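Local structure of acetolactate synthase isozyme 1 large subunit (Escherichia coli, 6LPI) at residues Val477-Ser482 and Tyr547-Pro552; Glu234-Pro239 and Pro336-Gln341. The protein belongs to the thiamine diphosphate-dependent enzyme family and, as the large subunit of acetohydroxy-acid synthase I, holds thiamine diphosphate, a magnesium ion and flavin-adenine dinucleotide. All coordinates share one frame; numbering follows the deposited sequence.

Contact 1: Val477-Ser482 and Tyr547-Pro552; sequences VHQQQS and YPMVPP
M549 and Q479 reach for each other from opposite directions, each with its CG swung anti to its own backbone N (chi1 179° in M549, 166° in Q479). Beyond CG the glutamine runs out straight, whereas the methionine stays extended as far as SD and then bends at its last torsion, chi3 -124°, which turns the methyl CE toward the helix. The amide end of Q479 therefore lies alongside the thioether: NE2 comes within 3.8 Å of SD of M549, and within 4.0 Å of CB of M549. This is packing, not a bond, for the same NE2 donates its hydrogen bond to the carbonyl O of V546, and OE1 of Q479 accepts one from Q393. Gripped at both ends of its amide, the buried Q479 presents a fixed flat group to the sulfur. Y547 closes in beside it: NE2 of Q479 meets the ring obliquely, 4.2 Å from CE1 of Y547. The next residue, Q480, crosses M549 at about a right angle, and its CG meets CE of M549 at 3.9 Å. Further out, the Q480 amide skirts the P552 ring, NE2 to CG of P552 4.2 Å, at the exposed margin. V477, at the start of the same helical segment, touches thiamine diphosphate. In the fold, helix 476-484 follows strand 464-470 of the C-terminal parallel sheet, and the loop after strand 534-539 packs against this helix, M549 resting also on its L483 and F484.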
ATOM      1  N   VAL B 477      -3.591   5.276 -20.677  1.00 55.34           N
ATOM      2  CA  VAL B 477      -3.163   4.554 -21.872  1.00 57.77           C
ATOM      3  C   VAL B 477      -3.232   5.473 -23.085  1.00 57.97           C
ATOM      4  O   VAL B 477      -2.284   5.563 -23.863  1.00 62.71           O
ATOM      5  CB  VAL B 477      -4.021   3.289 -22.083  1.00 61.50           C
ATOM      6  CG1 VAL B 477      -3.767   2.698 -23.446  1.00 62.24           C
ATOM      7  CG2 VAL B 477      -3.761   2.248 -21.013  1.00 60.16           C
ATOM      8  N   HIS B 478      -4.348   6.196 -23.244  1.00 57.78           N
ATOM      9  CA  HIS B 478      -4.515   7.120 -24.374  1.00 58.35           C
ATOM     10  C   HIS B 478      -3.329   8.070 -24.486  1.00 61.72           C
ATOM     11  O   HIS B 478      -2.833   8.355 -25.587  1.00 64.03           O
ATOM     12  CB  HIS B 478      -5.814   7.906 -24.180  1.00 53.26           C
ATOM     13  CG  HIS B 478      -6.204   8.780 -25.328  1.00 55.58           C
ATOM     14  ND1 HIS B 478      -5.499   9.911 -25.681  1.00 57.78           N
ATOM     15  CD2 HIS B 478      -7.264   8.716 -26.171  1.00 53.18           C
ATOM     16  CE1 HIS B 478      -6.093  10.492 -26.710  1.00 57.54           C
ATOM     17  NE2 HIS B 478      -7.166   9.788 -27.025  1.00 57.18           N
ATOM     18  N   GLN B 479      -2.831   8.533 -23.343  1.00 61.48           N
ATOM     19  CA  GLN B 479      -1.727   9.468 -23.354  1.00 56.38           C
ATOM     20  C   GLN B 479      -0.417   8.750 -23.645  1.00 56.83           C
ATOM     21  O   GLN B 479       0.404   9.257 -24.416  1.00 63.85           O
ATOM     22  CB  GLN B 479      -1.695  10.228 -22.024  1.00 54.02           C
ATOM     23  CG  GLN B 479      -0.421  11.006 -21.732  1.00 57.46           C
ATOM     24  CD  GLN B 479      -0.601  11.903 -20.517  1.00 57.79           C
ATOM     25  OE1 GLN B 479      -1.676  11.944 -19.924  1.00 61.71           O
ATOM     26  NE2 GLN B 479       0.416  12.683 -20.196  1.00 52.88           N
ATOM     27  N   GLN B 480      -0.236   7.538 -23.110  1.00 48.00           N
ATOM     28  CA  GLN B 480       0.999   6.804 -23.394  1.00 48.89           C
ATOM     29  C   GLN B 480       1.096   6.374 -24.861  1.00 50.73           C
ATOM     30  O   GLN B 480       2.163   6.474 -25.475  1.00 46.48           O
ATOM     31  CB  GLN B 480       1.121   5.587 -22.470  1.00 47.99           C
ATOM     32  CG  GLN B 480       1.887   5.865 -21.169  1.00 60.97           C
ATOM     33  CD  GLN B 480       1.688   4.783 -20.122  1.00 67.42           C
ATOM     34  OE1 GLN B 480       0.660   4.107 -20.096  1.00 70.28           O
ATOM     35  NE2 GLN B 480       2.686   4.601 -19.261  1.00 68.49           N
ATOM     36  N   GLN B 481       0.003   5.916 -25.455  1.00 52.79           N
ATOM     37  CA  GLN B 481       0.076   5.515 -26.850  1.00 58.16           C
ATOM     38  C   GLN B 481       0.240   6.740 -27.744  1.00 63.24           C
ATOM     39  O   GLN B 481       1.089   6.760 -28.645  1.00 69.78           O
ATOM     40  CB  GLN B 481      -1.180   4.746 -27.248  1.00 47.12           C
ATOM     41  CG  GLN B 481      -1.763   3.862 -26.183  1.00 45.01           C
ATOM     42  CD  GLN B 481      -2.781   2.924 -26.751  1.00 54.72           C
ATOM     43  OE1 GLN B 481      -2.570   1.702 -26.841  1.00 49.52           O
ATOM     44  NE2 GLN B 481      -3.880   3.503 -27.214  1.00 47.01           N
ATOM     45  N   SER B 482      -0.544   7.794 -27.496  1.00 57.93           N
ATOM     46  CA  SER B 482      -0.447   8.957 -28.374  1.00 55.55           C
ATOM     47  C   SER B 482       0.937   9.614 -28.279  1.00 56.94           C
ATOM     48  O   SER B 482       1.505  10.039 -29.290  1.00 59.11           O
ATOM     49  CB  SER B 482      -1.606   9.924 -28.086  1.00 57.65           C
ATOM     50  OG  SER B 482      -1.330  10.840 -27.057  1.00 66.08           O
ATOM     51  N   TYR B 547       0.211  16.675 -17.348  1.00 72.22           N
ATOM     52  CA  TYR B 547       1.545  17.220 -17.519  1.00 66.90           C
ATOM     53  C   TYR B 547       2.047  17.807 -16.202  1.00 68.41           C
ATOM     54  O   TYR B 547       1.261  18.306 -15.393  1.00 73.56           O
ATOM     55  CB  TYR B 547       1.579  18.294 -18.619  1.00 59.39           C
ATOM     56  CG  TYR B 547       1.509  17.744 -20.037  1.00 65.98           C
ATOM     57  CD1 TYR B 547       2.246  16.621 -20.416  1.00 63.43           C
ATOM     58  CD2 TYR B 547       0.713  18.365 -21.010  1.00 69.91           C
ATOM     59  CE1 TYR B 547       2.179  16.121 -21.718  1.00 59.13           C
ATOM     60  CE2 TYR B 547       0.654  17.879 -22.317  1.00 67.64           C
ATOM     61  CZ  TYR B 547       1.386  16.757 -22.664  1.00 62.07           C
ATOM     62  OH  TYR B 547       1.312  16.281 -23.956  1.00 63.85           O
ATOM     63  N   PRO B 548       3.354  17.744 -15.951  1.00 62.64           N
ATOM     64  CA  PRO B 548       4.303  17.082 -16.853  1.00 62.91           C
ATOM     65  C   PRO B 548       4.319  15.562 -16.695  1.00 64.75           C
ATOM     66  O   PRO B 548       3.813  15.025 -15.711  1.00 56.81           O
ATOM     67  CB  PRO B 548       5.644  17.704 -16.470  1.00 61.52           C
ATOM     68  CG  PRO B 548       5.481  18.151 -15.056  1.00 63.10           C
ATOM     69  CD  PRO B 548       4.017  18.434 -14.832  1.00 61.11           C
ATOM     70  N   MET B 549       4.853  14.884 -17.711  1.00 74.74           N
ATOM     71  CA  MET B 549       5.046  13.442 -17.699  1.00 71.16           C
ATOM     72  C   MET B 549       6.524  13.102 -17.898  1.00 69.70           C
ATOM     73  O   MET B 549       7.212  13.723 -18.717  1.00 66.70           O
ATOM     74  CB  MET B 549       4.200  12.777 -18.786  1.00 70.77           C
ATOM     75  CG  MET B 549       4.382  11.277 -18.843  1.00 78.25           C
ATOM     76  SD  MET B 549       3.580  10.523 -20.262  1.00 82.86           S
ATOM     77  CE  MET B 549       2.523   9.295 -19.488  1.00 82.46           C
ATOM     78  N   VAL B 550       7.017  12.130 -17.140  1.00 70.24           N
ATOM     79  CA  VAL B 550       8.346  11.554 -17.363  1.00 67.41           C
ATOM     80  C   VAL B 550       8.176  10.284 -18.170  1.00 68.21           C
ATOM     81  O   VAL B 550       7.535   9.327 -17.690  1.00 63.67           O
ATOM     82  CB  VAL B 550       9.091  11.272 -16.046  1.00 59.24           C
ATOM     83  CG1 VAL B 550      10.489  10.774 -16.344  1.00 59.19           C
ATOM     84  CG2 VAL B 550       9.152  12.516 -15.169  1.00 57.27           C
ATOM     85  N   PRO B 551       8.699  10.211 -19.393  1.00 68.06           N
ATOM     86  CA  PRO B 551       8.540   9.019 -20.220  1.00 70.55           C
ATOM     87  C   PRO B 551       9.137   7.815 -19.520  1.00 77.77           C
ATOM     88  O   PRO B 551      10.174   7.934 -18.850  1.00 75.95           O
ATOM     89  CB  PRO B 551       9.323   9.362 -21.495  1.00 63.93           C
ATOM     90  CG  PRO B 551       9.358  10.842 -21.516  1.00 63.82           C
ATOM     91  CD  PRO B 551       9.432  11.273 -20.091  1.00 61.19           C
ATOM     92  N   PRO B 552       8.502   6.651 -19.632  1.00 81.17           N
ATOM     93  CA  PRO B 552       8.998   5.472 -18.910  1.00 71.93           C
ATOM     94  C   PRO B 552      10.445   5.187 -19.297  1.00 73.17           C
ATOM     95  O   PRO B 552      10.817   5.257 -20.474  1.00 64.60           O
ATOM     96  CB  PRO B 552       8.047   4.351 -19.350  1.00 71.28           C
ATOM     97  CG  PRO B 552       6.830   5.048 -19.900  1.00 78.98           C
ATOM     98  CD  PRO B 552       7.324   6.351 -20.469  1.00 81.39           C
TER

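Contact 2: Glu234-Pro239 and Pro336-Gln341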
ATOM      1  N   GLU B 234      10.216  22.027   9.673  1.00 59.62           N
ATOM      2  CA  GLU B 234      10.198  23.451   9.951  1.00 56.10           C
ATOM      3  C   GLU B 234      11.419  23.911  10.721  1.00 66.84           C
ATOM      4  O   GLU B 234      11.939  25.000  10.447  1.00 74.14           O
ATOM      5  CB  GLU B 234       8.933  23.800  10.723  1.00 59.08           C
ATOM      6  CG  GLU B 234       7.702  23.707   9.844  1.00 61.47           C
ATOM      7  CD  GLU B 234       6.439  23.796  10.627  1.00 73.89           C
ATOM      8  OE1 GLU B 234       5.358  23.743  10.017  1.00 84.00           O
ATOM      9  OE2 GLU B 234       6.523  23.862  11.868  1.00 81.97           O
ATOM     10  N   LYS B 235      11.918  23.087  11.643  1.00 68.57           N
ATOM     11  CA  LYS B 235      13.098  23.464  12.419  1.00 67.02           C
ATOM     12  C   LYS B 235      14.294  23.684  11.508  1.00 70.82           C
ATOM     13  O   LYS B 235      14.852  24.783  11.454  1.00 76.01           O
ATOM     14  CB  LYS B 235      13.396  22.386  13.456  1.00 56.44           C
ATOM     15  CG  LYS B 235      14.660  22.548  14.283  1.00 57.53           C
ATOM     16  CD  LYS B 235      14.393  22.001  15.658  1.00 61.72           C
ATOM     17  CE  LYS B 235      15.636  21.473  16.315  1.00 62.70           C
ATOM     18  NZ  LYS B 235      16.366  22.414  17.192  1.00 64.38           N
ATOM     19  N   ALA B 236      14.696  22.643  10.777  1.00 67.74           N
ATOM     20  CA  ALA B 236      15.824  22.729   9.863  1.00 62.77           C
ATOM     21  C   ALA B 236      15.478  23.473   8.585  1.00 62.98           C
ATOM     22  O   ALA B 236      16.373  23.709   7.762  1.00 60.49           O
ATOM     23  CB  ALA B 236      16.350  21.331   9.531  1.00 63.45           C
ATOM     24  N   GLN B 237      14.214  23.853   8.419  1.00 63.53           N
ATOM     25  CA  GLN B 237      13.721  24.556   7.239  1.00 66.32           C
ATOM     26  C   GLN B 237      14.087  23.821   5.945  1.00 64.90           C
ATOM     27  O   GLN B 237      14.689  24.368   5.014  1.00 69.33           O
ATOM     28  CB  GLN B 237      14.246  25.994   7.248  1.00 62.24           C
ATOM     29  CG  GLN B 237      13.547  26.797   8.279  1.00 65.32           C
ATOM     30  CD  GLN B 237      12.262  27.363   7.740  1.00 73.12           C
ATOM     31  OE1 GLN B 237      12.247  28.081   6.737  1.00 72.76           O
ATOM     32  NE2 GLN B 237      11.156  26.977   8.364  1.00 77.86           N
ATOM     33  N   LEU B 238      13.645  22.609   5.879  1.00 58.23           N
ATOM     34  CA  LEU B 238      13.950  21.714   4.774  1.00 51.11           C
ATOM     35  C   LEU B 238      12.881  21.839   3.704  1.00 56.10           C
ATOM     36  O   LEU B 238      11.688  21.756   4.018  1.00 64.82           O
ATOM     37  CB  LEU B 238      13.991  20.284   5.266  1.00 47.22           C
ATOM     38  CG  LEU B 238      14.976  20.105   6.416  1.00 47.13           C
ATOM     39  CD1 LEU B 238      15.027  18.648   6.822  1.00 46.32           C
ATOM     40  CD2 LEU B 238      16.352  20.650   6.054  1.00 43.00           C
ATOM     41  N   PRO B 239      13.246  22.086   2.453  1.00 52.27           N
ATOM     42  CA  PRO B 239      12.303  21.816   1.366  1.00 52.94           C
ATOM     43  C   PRO B 239      11.878  20.356   1.436  1.00 47.87           C
ATOM     44  O   PRO B 239      12.715  19.461   1.542  1.00 51.58           O
ATOM     45  CB  PRO B 239      13.125  22.122   0.107  1.00 54.57           C
ATOM     46  CG  PRO B 239      14.084  23.187   0.553  1.00 53.08           C
ATOM     47  CD  PRO B 239      14.375  22.927   2.017  1.00 54.24           C
ATOM     48  N   PRO B 336      16.212  17.064  18.424  1.00 71.26           N
ATOM     49  CA  PRO B 336      16.984  17.924  19.342  1.00 71.47           C
ATOM     50  C   PRO B 336      18.453  18.077  18.967  1.00 70.02           C
ATOM     51  O   PRO B 336      19.136  18.921  19.551  1.00 74.11           O
ATOM     52  CB  PRO B 336      16.831  17.223  20.701  1.00 70.31           C
ATOM     53  CG  PRO B 336      16.460  15.841  20.381  1.00 71.49           C
ATOM     54  CD  PRO B 336      15.624  15.923  19.146  1.00 72.08           C
ATOM     55  N   LEU B 337      18.972  17.261  18.063  1.00 69.44           N
ATOM     56  CA  LEU B 337      20.351  17.375  17.620  1.00 69.53           C
ATOM     57  C   LEU B 337      20.491  18.116  16.300  1.00 73.72           C
ATOM     58  O   LEU B 337      21.621  18.354  15.858  1.00 84.23           O
ATOM     59  CB  LEU B 337      20.990  15.986  17.527  1.00 71.67           C
ATOM     60  CG  LEU B 337      21.274  15.426  18.924  1.00 84.00           C
ATOM     61  CD1 LEU B 337      20.180  14.479  19.432  1.00 92.76           C
ATOM     62  CD2 LEU B 337      22.613  14.758  18.941  1.00 84.00           C
ATOM     63  N   VAL B 338      19.380  18.470  15.659  1.00 67.74           N
ATOM     64  CA  VAL B 338      19.394  19.162  14.374  1.00 57.50           C
ATOM     65  C   VAL B 338      19.343  20.658  14.645  1.00 60.07           C
ATOM     66  O   VAL B 338      18.418  21.137  15.300  1.00 65.85           O
ATOM     67  CB  VAL B 338      18.203  18.743  13.501  1.00 58.14           C
ATOM     68  CG1 VAL B 338      18.049  19.714  12.324  1.00 55.10           C
ATOM     69  CG2 VAL B 338      18.297  17.279  13.075  1.00 60.86           C
ATOM     70  N   GLU B 339      20.331  21.403  14.156  1.00 67.39           N
ATOM     71  CA  GLU B 339      20.286  22.848  14.341  1.00 67.40           C
ATOM     72  C   GLU B 339      19.167  23.476  13.509  1.00 69.80           C
ATOM     73  O   GLU B 339      18.671  22.901  12.538  1.00 71.84           O
ATOM     74  CB  GLU B 339      21.626  23.481  13.979  1.00 72.93           C
ATOM     75  CG  GLU B 339      22.779  23.034  14.865  1.00 85.07           C
ATOM     76  CD  GLU B 339      24.092  22.911  14.107  1.00 96.12           C
ATOM     77  OE1 GLU B 339      24.118  23.218  12.895  1.00 97.73           O
ATOM     78  OE2 GLU B 339      25.101  22.508  14.727  1.00101.91           O
ATOM     79  N   ALA B 340      18.742  24.663  13.944  1.00 79.00           N
ATOM     80  CA  ALA B 340      17.681  25.444  13.302  1.00 78.03           C
ATOM     81  C   ALA B 340      18.290  26.570  12.466  1.00 75.90           C
ATOM     82  O   ALA B 340      18.624  27.630  12.997  1.00 77.98           O
ATOM     83  CB  ALA B 340      16.722  25.987  14.355  1.00 82.23           C
ATOM     84  N   GLN B 341      18.467  26.329  11.154  1.00 73.41           N
ATOM     85  CA  GLN B 341      19.081  27.164  10.118  1.00 74.55           C
ATOM     86  C   GLN B 341      18.037  27.803   9.204  1.00 73.25           C
ATOM     87  O   GLN B 341      17.097  27.130   8.760  1.00 74.41           O
ATOM     88  CB  GLN B 341      20.038  26.353   9.248  1.00 78.17           C
ATOM     89  CG  GLN B 341      20.916  25.380   9.986  1.00 82.99           C
ATOM     90  CD  GLN B 341      21.956  24.754   9.074  1.00 85.71           C
ATOM     91  OE1 GLN B 341      22.417  25.385   8.120  1.00 91.47           O
ATOM     92  NE2 GLN B 341      22.328  23.509   9.358  1.00 82.08           N
TER
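K235 lays its chain along the backbone of 338-340. CG sits anti to the backbone N (chi1 175°), which sets it 4.0 Å from CB of A340, and bends at chi2 and chi4 bring the far end up to the carbonyl of V338 end-on, with NZ of K235 3.1 Å from O of V338. A236 meets the isopropyl group of V338 instead, its CB 3.6 Å from CG1, an apolar touch with I208 and N209 of helix 198-210 also against V338. Between the backbones, CA of A340 meets O of K235 at 3.4 Å in a CA-H...O contact. On the other flank Q237 sets its CB 3.4 Å from O of Q341, while its amide turns back to its own helix end: NE2 donates to O of E234 at 3.0 Å. That oxygen lies in the plane of the Q237 amide (5° out of it), and NE2 lies in the carbonyl plane of E234, on a lone pair of its O. Q237, with positive phi, is the C-prime residue of the Schellman motif that ends helix 226-235. Toward neighbours, A236 O accepts from R343 NE and Q341 NE2 donates to N209 O. Across the contact, the A236-V338 touch, the CA-H...O contact and the aliphatic part of K235 against A340 imply an association with a large share of carbon packing.

How the contacts relate
From the N terminus, the chain first reaches 234-239, just where helix 226-235 ends, then builds much of the central parallel sheet before 336-341 comes back to the end of helix 226-235, so that contact 2 closes a loop of 96 residues. Only after that does the chain enter the C-terminal sheet and reach 477-482, and contact 1 closes a second loop, of 64 residues, at 547-552. The two are in series, neither nested nor crossed. Contact 2 joins elements of the central domain, contact 1 ties the tail of the chain to a helix of the C-terminal domain. Their centres stand 38 Å apart, their nearest atoms about 17 Å.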